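Local coordinates for 3-oxoacyl-[acyl-carrier-protein] synthase 3 (Pseudomonas aeruginosa, PDB 2X3E) that probably catalyses the condensation of acetyl-CoA with malonyl-ACP that starts bacterial fatty acid synthesis, working as a homodimer, at residues 154-159 and 211-216; 255-260 and 273-278; 59-64 and 96-101; 66-71 and 163-168. The protein carries 1 engineered substitution. All blocks are in the same frame, centred on the assembly; numbering follows the deposited sequence.

Interactions 1 and 2 lie in the buried part of the subunit near the predicted catalytic residues, their centres about 14 Å apart, whereas interactions 3 and 4 are only partly buried and far from the annotated sites. The latter pair share helix 53-68: interaction 3 joins its middle to the end of helix 91-97, and interaction 4 joins its C-terminal end to strand 160-169. All four contacts are chiefly apolar, but differently composed. Interaction 1 has aromatic rings and a thioether, interaction 2 a leucine against a serine and an isoleucine, interaction 3 a leucine plus a water bridge, and interaction 4 an alanine and a leucine packed on a valine of the sheet.

Interaction 1 (154-159 and 211-216); sequences RALFGD and FRMDGK
Leu156, the last residue of helix 151-156, and Phe157 just after it meet Phe211 and Met213 while the backbones stay well apart, the nearest alpha carbons being CA of Leu156 and CA of Gly215 at 10.9 Å, so side chains alone make the contact. Phe157 presents the CE2-CZ side of its ring, and CE2 comes to 3.5 Å from CE1 of Phe211. The two rings have centroids 5.1 Å apart and planes inclined at 77°, an oblique pairing. With CG anti to the backbone N (chi1 175°), the Phe211 ring is carried to where its CE1 and CZ face Phe157. Met213 makes a Met-aromatic contact of the edge-on kind: SD lies close to the plane of the Phe157 ring, 3.9 Å from CE2. A bend at the last torsion, chi3 -52°, leaves CE farther from the ring than the sulfur. Leu156 adds CD2, 4.4 Å from SD of Met213, while its CG sits above one face of the neighbouring Phe157 ring, displaced toward the rim. The Phe157 side chain comes within about 3 Å of that of Asn280, a predicted active-site residue, whose backbone hydrogen-bonds with Leu156 and Gly158; the aromatic group thus borders the probable catalytic centre. Around it, Phe142 meets Phe211 edge-to-face, Phe211 and Met213 rest on Leu192 of strand 192-195, and Leu156 touches Thr40 of helix 33-40.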
loop_
_atom_site.group_PDB
_atom_site.type_symbol
_atom_site.label_atom_id
_atom_site.label_comp_id
_atom_site.label_asym_id
_atom_site.label_seq_id
_atom_site.Cartn_x
_atom_site.Cartn_y
_atom_site.Cartn_z
ATOM N N ARG A 154 -2.279 25.181 -4.969
ATOM C CA ARG A 154 -1.023 25.425 -5.681
ATOM C C ARG A 154 -0.025 26.245 -4.853
ATOM O O ARG A 154 1.185 26.083 -5.003
ATOM C CB ARG A 154 -1.284 26.082 -7.034
ATOM C CG ARG A 154 -1.986 25.143 -8.006
ATOM C CD ARG A 154 -1.982 25.688 -9.406
ATOM N NE ARG A 154 -0.619 25.796 -9.920
ATOM C CZ ARG A 154 -0.255 26.561 -10.945
ATOM N NH1 ARG A 154 -1.145 27.305 -11.594
ATOM N NH2 ARG A 154 1.018 26.587 -11.318
ATOM N N ALA A 155 -0.536 27.104 -3.971
ATOM C CA ALA A 155 0.320 27.855 -3.047
ATOM C C ALA A 155 0.953 26.957 -1.975
ATOM O O ALA A 155 2.032 27.263 -1.471
ATOM C CB ALA A 155 -0.470 28.985 -2.391
ATOM N N LEU A 156 0.294 25.850 -1.640
ATOM C CA LEU A 156 0.699 25.012 -0.510
ATOM C C LEU A 156 1.563 23.815 -0.918
ATOM O O LEU A 156 2.584 23.531 -0.281
ATOM C CB LEU A 156 -0.552 24.511 0.228
ATOM C CG LEU A 156 -0.379 23.594 1.443
ATOM C CD1 LEU A 156 0.452 24.278 2.513
ATOM C CD2 LEU A 156 -1.752 23.198 1.994
ATOM N N PHE A 157 1.155 23.115 -1.973
ATOM C CA PHE A 157 1.709 21.796 -2.273
ATOM C C PHE A 157 2.932 21.809 -3.189
ATOM O O PHE A 157 2.991 22.541 -4.171
ATOM C CB PHE A 157 0.629 20.860 -2.846
ATOM C CG PHE A 157 -0.361 20.400 -1.819
ATOM C CD1 PHE A 157 -0.029 19.397 -0.925
ATOM C CD2 PHE A 157 -1.614 20.985 -1.730
ATOM C CE1 PHE A 157 -0.928 18.980 0.043
ATOM C CE2 PHE A 157 -2.516 20.573 -0.770
ATOM C CZ PHE A 157 -2.175 19.564 0.117
ATOM N N GLY A 158 3.899 20.968 -2.842
ATOM C CA GLY A 158 5.090 20.750 -3.663
ATOM C C GLY A 158 5.365 19.270 -3.813
ATOM O O GLY A 158 4.652 18.440 -3.237
ATOM N N ASP A 159 6.409 18.946 -4.573
ATOM C CA ASP A 159 6.775 17.569 -4.901
ATOM C C ASP A 159 8.129 17.203 -4.306
ATOM O O ASP A 159 8.974 18.067 -4.058
ATOM C CB ASP A 159 6.860 17.390 -6.423
ATOM C CG ASP A 159 5.565 17.727 -7.137
ATOM O OD1 ASP A 159 4.489 17.674 -6.505
ATOM O OD2 ASP A 159 5.625 18.030 -8.351
ATOM N N PHE A 211 -7.147 17.279 -6.885
ATOM C CA PHE A 211 -7.155 17.254 -5.430
ATOM C C PHE A 211 -8.009 18.405 -4.900
ATOM O O PHE A 211 -7.910 19.537 -5.390
ATOM C CB PHE A 211 -5.739 17.376 -4.875
ATOM C CG PHE A 211 -5.687 17.481 -3.372
ATOM C CD1 PHE A 211 -5.463 18.703 -2.755
ATOM C CD2 PHE A 211 -5.884 16.358 -2.577
ATOM C CE1 PHE A 211 -5.420 18.803 -1.374
ATOM C CE2 PHE A 211 -5.844 16.450 -1.201
ATOM C CZ PHE A 211 -5.618 17.674 -0.595
ATOM N N ARG A 212 -8.854 18.103 -3.919
ATOM C CA ARG A 212 -9.609 19.127 -3.209
ATOM C C ARG A 212 -9.482 18.937 -1.706
ATOM O O ARG A 212 -9.336 17.809 -1.218
ATOM C CB ARG A 212 -11.083 19.134 -3.629
ATOM C CG ARG A 212 -11.879 17.879 -3.306
ATOM C CD ARG A 212 -13.378 18.172 -3.386
ATOM N NE ARG A 212 -14.190 16.959 -3.491
ATOM C CZ ARG A 212 -14.502 16.148 -2.480
ATOM N NH1 ARG A 212 -14.071 16.384 -1.244
ATOM N NH2 ARG A 212 -15.261 15.079 -2.713
ATOM N N MET A 213 -9.527 20.049 -0.979
ATOM C CA MET A 213 -9.512 20.005 0.473
ATOM C C MET A 213 -10.379 21.096 1.079
ATOM O O MET A 213 -10.454 22.211 0.556
ATOM C CB MET A 213 -8.082 20.127 1.005
ATOM C CG MET A 213 -7.397 21.454 0.722
ATOM S SD MET A 213 -5.686 21.473 1.299
ATOM C CE MET A 213 -5.877 20.940 2.999
ATOM N N ASP A 214 -11.027 20.745 2.187
ATOM C CA ASP A 214 -11.752 21.686 3.024
ATOM C C ASP A 214 -10.747 22.292 4.007
ATOM O O ASP A 214 -10.557 21.780 5.107
ATOM C CB ASP A 214 -12.882 20.946 3.759
ATOM C CG ASP A 214 -13.834 21.880 4.482
ATOM O OD1 ASP A 214 -13.402 22.948 4.971
ATOM O OD2 ASP A 214 -15.026 21.527 4.577
ATOM N N GLY A 215 -10.103 23.379 3.591
ATOM C CA GLY A 215 -9.004 23.985 4.343
ATOM C C GLY A 215 -9.326 24.327 5.787
ATOM O O GLY A 215 -8.577 23.962 6.700
ATOM N N LYS A 216 -10.435 25.035 5.995
ATOM C CA LYS A 216 -10.867 25.417 7.342
ATOM C C LYS A 216 -11.063 24.188 8.227
ATOM O O LYS A 216 -10.497 24.108 9.320
ATOM C CB LYS A 216 -12.160 26.233 7.283
ATOM C CG LYS A 216 -12.587 26.812 8.634
ATOM C CD LYS A 216 -13.509 28.017 8.479
ATOM C CE LYS A 216 -13.619 28.810 9.777
ATOM N NZ LYS A 216 -14.182 30.173 9.552
#

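Interaction 2 (255-260 and 273-278); sequences RILAAV and SNIAEV
Apolar packing between helix 254-264 and the loop that enters helix 275-278 rests on one methyl, CD1 of Leu257. It lies 4.0 Å from CG2 of Ile275 and 3.8 Å from CB of Ser273. With CG1 of Ile275 anti to the backbone N (chi1 -163°), CG2 is the branch that comes closest to the leucine.

The polar element is the serine hydroxyl: OG of Ser273 stands 3.2 Å from CD1 of Leu257, a van der Waals meeting of oxygen with methyl. That oxygen is satisfied by OE1 of Gln251, which also accepts the backbone N of Asn274, so one amide oxygen fixes the loop just before the helix.

Backbone bonds start the short helix. O of Asn274, the N-cap residue, accepts from N of Glu277 at 2.9 Å and from N of Val278 at 3.2 Å.

The Leu257 side chain lies about 7 Å from that of His250, and the side chain of Ile275 about 5 Å from that of Asn280. These are the predicted His and Asn of the Cys-His-Asn catalytic triad of FabH enzymes, whose nucleophile position carries the engineered Ala112 here, and Arg255 in the same helix as Leu257 closes the predicted ACP-binding region.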
loop_
_atom_site.group_PDB
_atom_site.type_symbol
_atom_site.label_atom_id
_atom_site.label_comp_id
_atom_site.label_asym_id
_atom_site.label_seq_id
_atom_site.Cartn_x
_atom_site.Cartn_y
_atom_site.Cartn_z
ATOM N N ARG A 255 1.227 27.582 9.871
ATOM C CA ARG A 255 0.610 27.782 11.183
ATOM C C ARG A 255 0.455 26.489 11.986
ATOM O O ARG A 255 0.588 26.502 13.210
ATOM C CB ARG A 255 -0.750 28.466 11.047
ATOM C CG ARG A 255 -0.670 29.911 10.586
ATOM C CD ARG A 255 -1.804 30.753 11.170
ATOM N NE ARG A 255 -2.245 31.797 10.247
ATOM C CZ ARG A 255 -3.070 31.605 9.217
ATOM N NH1 ARG A 255 -3.563 30.395 8.949
ATOM N NH2 ARG A 255 -3.408 32.632 8.443
ATOM N N ILE A 256 0.192 25.379 11.299
ATOM C CA ILE A 256 -0.082 24.108 11.977
ATOM C C ILE A 256 1.109 23.623 12.807
ATOM O O ILE A 256 0.932 23.087 13.904
ATOM C CB ILE A 256 -0.541 23.014 10.966
ATOM C CG1 ILE A 256 -1.960 23.325 10.480
ATOM C CG2 ILE A 256 -0.512 21.625 11.597
ATOM C CD1 ILE A 256 -2.352 22.602 9.213
ATOM N N LEU A 257 2.320 23.845 12.302
ATOM C CA LEU A 257 3.526 23.332 12.950
ATOM C C LEU A 257 3.738 23.962 14.333
ATOM O O LEU A 257 3.900 23.251 15.323
ATOM C CB LEU A 257 4.747 23.556 12.047
ATOM C CG LEU A 257 4.677 22.813 10.707
ATOM C CD1 LEU A 257 5.750 23.277 9.738
ATOM C CD2 LEU A 257 4.797 21.344 10.939
ATOM N N ALA A 258 3.714 25.291 14.398
ATOM C CA ALA A 258 3.815 25.993 15.679
ATOM C C ALA A 258 2.610 25.733 16.592
ATOM O O ALA A 258 2.761 25.693 17.813
ATOM C CB ALA A 258 3.997 27.485 15.462
ATOM N N ALA A 259 1.424 25.575 16.006
ATOM C CA ALA A 259 0.210 25.280 16.779
ATOM C C ALA A 259 0.281 23.904 17.446
ATOM O O ALA A 259 -0.266 23.713 18.532
ATOM C CB ALA A 259 -1.034 25.382 15.898
ATOM N N VAL A 260 0.941 22.945 16.801
ATOM C CA VAL A 260 1.157 21.642 17.421
ATOM C C VAL A 260 2.071 21.775 18.655
ATOM O O VAL A 260 1.755 21.239 19.717
ATOM C CB VAL A 260 1.709 20.609 16.411
ATOM C CG1 VAL A 260 2.159 19.335 17.124
ATOM C CG2 VAL A 260 0.644 20.286 15.369
ATOM N N SER A 273 11.324 22.061 10.594
ATOM C CA SER A 273 10.468 22.571 9.525
ATOM C C SER A 273 11.241 23.190 8.358
ATOM O O SER A 273 12.117 24.036 8.557
ATOM C CB SER A 273 9.504 23.611 10.088
ATOM O OG SER A 273 8.726 24.193 9.051
ATOM N N ASN A 274 10.892 22.763 7.146
ATOM C CA ASN A 274 11.380 23.385 5.916
ATOM C C ASN A 274 10.245 23.716 4.949
ATOM O O ASN A 274 10.474 23.890 3.753
ATOM C CB ASN A 274 12.410 22.478 5.230
ATOM C CG ASN A 274 11.827 21.140 4.802
ATOM O OD1 ASN A 274 10.839 20.671 5.359
ATOM N ND2 ASN A 274 12.449 20.518 3.809
ATOM N N ILE A 275 9.026 23.838 5.469
ATOM C CA ILE A 275 7.845 24.053 4.625
ATOM C C ILE A 275 7.940 25.334 3.784
ATOM O O ILE A 275 7.369 25.414 2.698
ATOM C CB ILE A 275 6.538 24.042 5.470
ATOM C CG1 ILE A 275 5.318 23.834 4.563
ATOM C CG2 ILE A 275 6.412 25.311 6.321
ATOM C CD1 ILE A 275 4.045 23.618 5.322
ATOM N N ALA A 276 8.676 26.326 4.275
ATOM C CA ALA A 276 8.904 27.556 3.509
ATOM C C ALA A 276 9.662 27.323 2.196
ATOM O O ALA A 276 9.412 28.021 1.208
ATOM C CB ALA A 276 9.642 28.584 4.368
ATOM N N GLU A 277 10.566 26.336 2.187
ATOM C CA GLU A 277 11.446 26.092 1.039
ATOM C C GLU A 277 10.929 25.012 0.093
ATOM O O GLU A 277 11.266 25.017 -1.086
ATOM C CB GLU A 277 12.855 25.712 1.505
ATOM C CG GLU A 277 13.563 26.796 2.302
ATOM C CD GLU A 277 13.289 26.690 3.787
ATOM O OE1 GLU A 277 12.423 25.880 4.166
ATOM O OE2 GLU A 277 13.933 27.413 4.575
ATOM N N VAL A 278 10.127 24.084 0.607
ATOM C CA VAL A 278 9.660 22.952 -0.199
ATOM C C VAL A 278 8.142 22.801 -0.272
ATOM O O VAL A 278 7.649 22.008 -1.064
ATOM C CB VAL A 278 10.281 21.612 0.293
ATOM C CG1 VAL A 278 11.800 21.699 0.283
ATOM C CG2 VAL A 278 9.777 21.230 1.687
#

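Interaction 3 (59-64 and 96-101); sequences RAASAA and ARLGLV
Leu98, just beyond helix 91-97, aims its side chain at Ala61 and Ser62 of helix 53-68. Its CB bond already points that way, but CB itself stays clear of the helix; CG comes to 4.2 Å from CB of Ala61, and the fork beyond it does the rest. CD1 presses on CB of Ala61 at 3.5 Å, tighter than usual for two carbons. CD2 rests on the same CB at 3.8 Å and also reaches N of Ser62 at 3.6 Å; its 3.1 Å approach to OG of Ser62 is doubtful, that residue having two deposited conformers. CG lies anti to the carbonyl carbon (chi1 -70°), which directs the fork at helix 53-68. This helix covers one face of the five-stranded mixed sheet of the thiolase-like fold, in which strand 160-169 runs antiparallel to both its neighbours. Ala61 is wedged between Leu98 and strand 133-140, touching Leu135 and Val137 there, while Leu98 also reaches Leu135 as well as Leu58 one turn back along the helix. The chain can turn away after Leu98 because Gly99, at positive phi, closes helix 91-97 with a Schellman motif, its N bonded to O of Ala96 at 3.0 Å. Either end of segment 96-101 packs on the second subunit, Ala96 on its Gly186 and Val101 on its Asp185. At the outer border, OG of Ser62 bonds to O of Leu58, and a water 3.0 Å from this OG donates to O of Arg97, likewise 3.0 Å away; the second conformer leaves this bridge somewhat doubtful.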
loop_
_atom_site.group_PDB
_atom_site.type_symbol
_atom_site.label_atom_id
_atom_site.label_comp_id
_atom_site.label_asym_id
_atom_site.label_seq_id
_atom_site.Cartn_x
_atom_site.Cartn_y
_atom_site.Cartn_z
ATOM N N ARG A 59 16.057 8.528 -6.947
ATOM C CA ARG A 59 17.153 9.393 -6.518
ATOM C C ARG A 59 17.283 9.428 -4.997
ATOM O O ARG A 59 18.398 9.351 -4.470
ATOM C CB ARG A 59 16.985 10.814 -7.073
ATOM C CG ARG A 59 17.209 10.948 -8.581
ATOM C CD ARG A 59 18.654 10.616 -9.003
ATOM N NE ARG A 59 19.638 11.501 -8.381
ATOM C CZ ARG A 59 19.986 12.701 -8.847
ATOM N NH1 ARG A 59 19.436 13.191 -9.952
ATOM N NH2 ARG A 59 20.885 13.423 -8.194
ATOM N N ALA A 60 16.158 9.534 -4.292
ATOM C CA ALA A 60 16.186 9.550 -2.821
ATOM C C ALA A 60 16.723 8.246 -2.244
ATOM O O ALA A 60 17.513 8.258 -1.294
ATOM C CB ALA A 60 14.807 9.846 -2.247
ATOM N N ALA A 61 16.279 7.132 -2.815
ATOM C CA ALA A 61 16.678 5.800 -2.360
ATOM C C ALA A 61 18.157 5.518 -2.599
ATOM O O ALA A 61 18.821 4.937 -1.736
ATOM C CB ALA A 61 15.817 4.736 -3.035
ATOM N N SER A 62 18.682 5.917 -3.757
ATOM C CA SER A 62 20.108 5.752 -4.043
ATOM C C SER A 62 20.945 6.517 -3.022
ATOM O O SER A 62 21.936 5.996 -2.517
ATOM C CB SER A 62 20.465 6.224 -5.457
ATOM O OG SER A 62 19.785 5.470 -6.450
ATOM N N ALA A 63 20.542 7.753 -2.720
ATOM C CA ALA A 63 21.237 8.572 -1.722
ATOM C C ALA A 63 21.139 7.952 -0.327
ATOM O O ALA A 63 22.109 7.969 0.437
ATOM C CB ALA A 63 20.679 10.003 -1.706
ATOM N N ALA A 64 19.976 7.393 -0.008
ATOM C CA ALA A 64 19.756 6.739 1.288
ATOM C C ALA A 64 20.645 5.506 1.467
ATOM O O ALA A 64 21.140 5.261 2.565
ATOM C CB ALA A 64 18.290 6.374 1.459
ATOM N N ALA A 96 13.982 -2.278 -8.915
ATOM C CA ALA A 96 14.752 -2.753 -10.066
ATOM C C ALA A 96 15.787 -1.724 -10.522
ATOM O O ALA A 96 16.938 -2.070 -10.793
ATOM C CB ALA A 96 13.826 -3.106 -11.230
ATOM N N ARG A 97 15.369 -0.460 -10.593
ATOM C CA ARG A 97 16.255 0.623 -11.031
ATOM C C ARG A 97 17.350 0.972 -10.011
ATOM O O ARG A 97 18.316 1.645 -10.357
ATOM C CB ARG A 97 15.442 1.869 -11.410
ATOM C CG ARG A 97 14.677 1.695 -12.713
ATOM C CD ARG A 97 14.141 3.012 -13.259
ATOM N NE ARG A 97 15.218 3.940 -13.623
ATOM C CZ ARG A 97 15.076 5.004 -14.412
ATOM N NH1 ARG A 97 13.901 5.293 -14.972
ATOM N NH2 ARG A 97 16.129 5.781 -14.661
ATOM N N LEU A 98 17.193 0.514 -8.769
ATOM C CA LEU A 98 18.246 0.606 -7.745
ATOM C C LEU A 98 19.216 -0.570 -7.785
ATOM O O LEU A 98 20.118 -0.653 -6.947
ATOM C CB LEU A 98 17.620 0.654 -6.355
ATOM C CG LEU A 98 16.875 1.933 -5.996
ATOM C CD1 LEU A 98 16.067 1.700 -4.745
ATOM C CD2 LEU A 98 17.865 3.084 -5.813
ATOM N N GLY A 99 19.018 -1.485 -8.734
ATOM C CA GLY A 99 19.803 -2.717 -8.815
ATOM C C GLY A 99 19.305 -3.788 -7.857
ATOM O O GLY A 99 20.029 -4.744 -7.571
ATOM N N LEU A 100 18.069 -3.635 -7.368
ATOM C CA LEU A 100 17.524 -4.520 -6.332
ATOM C C LEU A 100 16.358 -5.383 -6.832
ATOM O O LEU A 100 15.404 -5.649 -6.096
ATOM C CB LEU A 100 17.093 -3.704 -5.109
ATOM C CG LEU A 100 18.135 -2.741 -4.540
ATOM C CD1 LEU A 100 17.555 -1.993 -3.364
ATOM C CD2 LEU A 100 19.424 -3.474 -4.144
ATOM N N VAL A 101 16.447 -5.829 -8.081
ATOM C CA VAL A 101 15.534 -6.843 -8.600
ATOM C C VAL A 101 15.502 -8.030 -7.635
ATOM O O VAL A 101 16.538 -8.423 -7.113
ATOM C CB VAL A 101 15.983 -7.349 -9.982
ATOM C CG1 VAL A 101 17.384 -7.951 -9.908
ATOM C CG2 VAL A 101 14.996 -8.373 -10.526
HETATM O O HOH W 1 19.778 3.742 -8.842
#

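Interaction 4 (66-71 and 163-168); sequences ASAGLE and AVVLRA
Val165 holds CG1 anti to its backbone N (chi1 173°), and Leu70 holds CG anti to its carbonyl carbon (chi1 -62°); these torsions bring CG1 of the valine and CD1 of the leucine to 3.7 Å. The pair belongs to the helix-on-sheet packing of the thiolase-like fold, where the end of helix 53-68 and the turn after it lie on strand 160-169 of the five-stranded mixed sheet. Ala68 makes the more central contact. Its CB is seated against the whole isopropyl group, 3.8 Å from CB of Val165 and equally far from its CG1 and CG2, and the small side chain lets helix and strand come close: CA of Ala68 is 6.6 Å from CA of Val165. Leu70 follows along the strand and covers the CG1 side of the valine, its branch crossing that group at a slant. Between the two contacts the chain leaves the helix at Gly69, which adopts positive phi in a Schellman motif and sends its N to O of Ala66 at 3.1 Å. Val165 is further packed by Cys9 and Leu135 of the flanking strands and by Ala64 one turn earlier in the helix, whereas Leu166 points to the other face of the sheet, onto helix 114-127. Ser67 ties the helix to the adjoining edge strand through its OG, which is hydrogen-bonded with N of Leu11. Past the valine, Arg167 is braced at both terminal nitrogens: NH2 forms a salt bridge with Glu173, and NH1 donates to O of Ala168 at 3.1 Å, with an N-H...O angle of 150° and the oxygen almost in the guanidinium plane.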
loop_
_atom_site.group_PDB
_atom_site.type_symbol
_atom_site.label_atom_id
_atom_site.label_comp_id
_atom_site.label_asym_id
_atom_site.label_seq_id
_atom_site.Cartn_x
_atom_site.Cartn_y
_atom_site.Cartn_z
ATOM N N ALA A 66 23.598 5.009 -0.016
ATOM C CA ALA A 66 24.939 5.556 0.179
ATOM C C ALA A 66 25.130 5.990 1.626
ATOM O O ALA A 66 26.148 5.678 2.232
ATOM C CB ALA A 66 25.190 6.734 -0.775
ATOM N N SER A 67 24.141 6.695 2.175
ATOM C CA SER A 67 24.155 7.125 3.583
ATOM C C SER A 67 24.302 5.942 4.558
ATOM O O SER A 67 25.079 6.005 5.507
ATOM C CB SER A 67 22.867 7.902 3.894
ATOM O OG SER A 67 22.744 8.206 5.273
ATOM N N ALA A 68 23.558 4.868 4.306
ATOM C CA ALA A 68 23.599 3.670 5.158
ATOM C C ALA A 68 24.862 2.817 4.964
ATOM O O ALA A 68 25.160 1.942 5.786
ATOM C CB ALA A 68 22.365 2.824 4.913
ATOM N N GLY A 69 25.594 3.057 3.878
ATOM C CA GLY A 69 26.771 2.249 3.558
ATOM C C GLY A 69 26.381 0.837 3.146
ATOM O O GLY A 69 27.168 -0.095 3.294
ATOM N N LEU A 70 25.162 0.683 2.629
ATOM C CA LEU A 70 24.651 -0.603 2.186
ATOM C C LEU A 70 24.405 -0.538 0.687
ATOM O O LEU A 70 23.996 0.501 0.176
ATOM C CB LEU A 70 23.334 -0.931 2.893
ATOM C CG LEU A 70 23.356 -1.075 4.413
ATOM C CD1 LEU A 70 21.936 -1.322 4.917
ATOM C CD2 LEU A 70 24.292 -2.203 4.854
ATOM N N GLU A 71 24.665 -1.636 -0.019
ATOM C CA GLU A 71 24.406 -1.682 -1.454
ATOM C C GLU A 71 23.219 -2.579 -1.802
ATOM O O GLU A 71 22.771 -2.594 -2.945
ATOM C CB GLU A 71 25.669 -2.108 -2.191
ATOM C CG GLU A 71 26.839 -1.180 -1.888
ATOM C CD GLU A 71 28.089 -1.551 -2.631
ATOM O OE1 GLU A 71 28.028 -2.455 -3.494
ATOM O OE2 GLU A 71 29.142 -0.939 -2.346
ATOM N N ALA A 163 13.826 9.289 1.770
ATOM C CA ALA A 163 13.981 7.861 2.007
ATOM C C ALA A 163 14.845 7.577 3.225
ATOM O O ALA A 163 15.786 8.327 3.530
ATOM C CB ALA A 163 14.585 7.202 0.786
ATOM N N VAL A 164 14.500 6.499 3.922
ATOM C CA VAL A 164 15.319 5.964 4.992
ATOM C C VAL A 164 15.616 4.492 4.742
ATOM O O VAL A 164 14.840 3.786 4.084
ATOM C CB VAL A 164 14.648 6.113 6.386
ATOM C CG1 VAL A 164 14.574 7.561 6.790
ATOM C CG2 VAL A 164 13.255 5.468 6.405
ATOM N N VAL A 165 16.762 4.054 5.259
ATOM C CA VAL A 165 17.124 2.642 5.318
ATOM C C VAL A 165 16.908 2.175 6.756
ATOM O O VAL A 165 17.324 2.856 7.704
ATOM C CB VAL A 165 18.594 2.415 4.921
ATOM C CG1 VAL A 165 19.015 0.958 5.161
ATOM C CG2 VAL A 165 18.821 2.817 3.460
ATOM N N LEU A 166 16.226 1.038 6.903
ATOM C CA LEU A 166 16.032 0.383 8.193
ATOM C C LEU A 166 16.762 -0.951 8.178
ATOM O O LEU A 166 16.824 -1.614 7.142
ATOM C CB LEU A 166 14.549 0.129 8.459
ATOM C CG LEU A 166 13.617 1.331 8.571
ATOM C CD1 LEU A 166 12.165 0.876 8.499
ATOM C CD2 LEU A 166 13.874 2.091 9.861
ATOM N N ARG A 167 17.327 -1.337 9.316
ATOM C CA ARG A 167 17.962 -2.651 9.457
ATOM C C ARG A 167 17.498 -3.333 10.732
ATOM O O ARG A 167 17.067 -2.675 11.672
ATOM C CB ARG A 167 19.490 -2.519 9.485
ATOM C CG ARG A 167 20.047 -1.774 10.697
ATOM C CD ARG A 167 21.555 -1.962 10.818
ATOM N NE ARG A 167 22.152 -1.120 11.854
ATOM C CZ ARG A 167 22.075 -1.337 13.166
ATOM N NH1 ARG A 167 21.399 -2.373 13.659
ATOM N NH2 ARG A 167 22.676 -0.494 13.997
ATOM N N ALA A 168 17.606 -4.656 10.764
ATOM C CA ALA A 168 17.411 -5.400 11.998
ATOM C C ALA A 168 18.444 -4.953 13.031
ATOM O O ALA A 168 19.614 -4.727 12.704
ATOM C CB ALA A 168 17.530 -6.908 11.744
#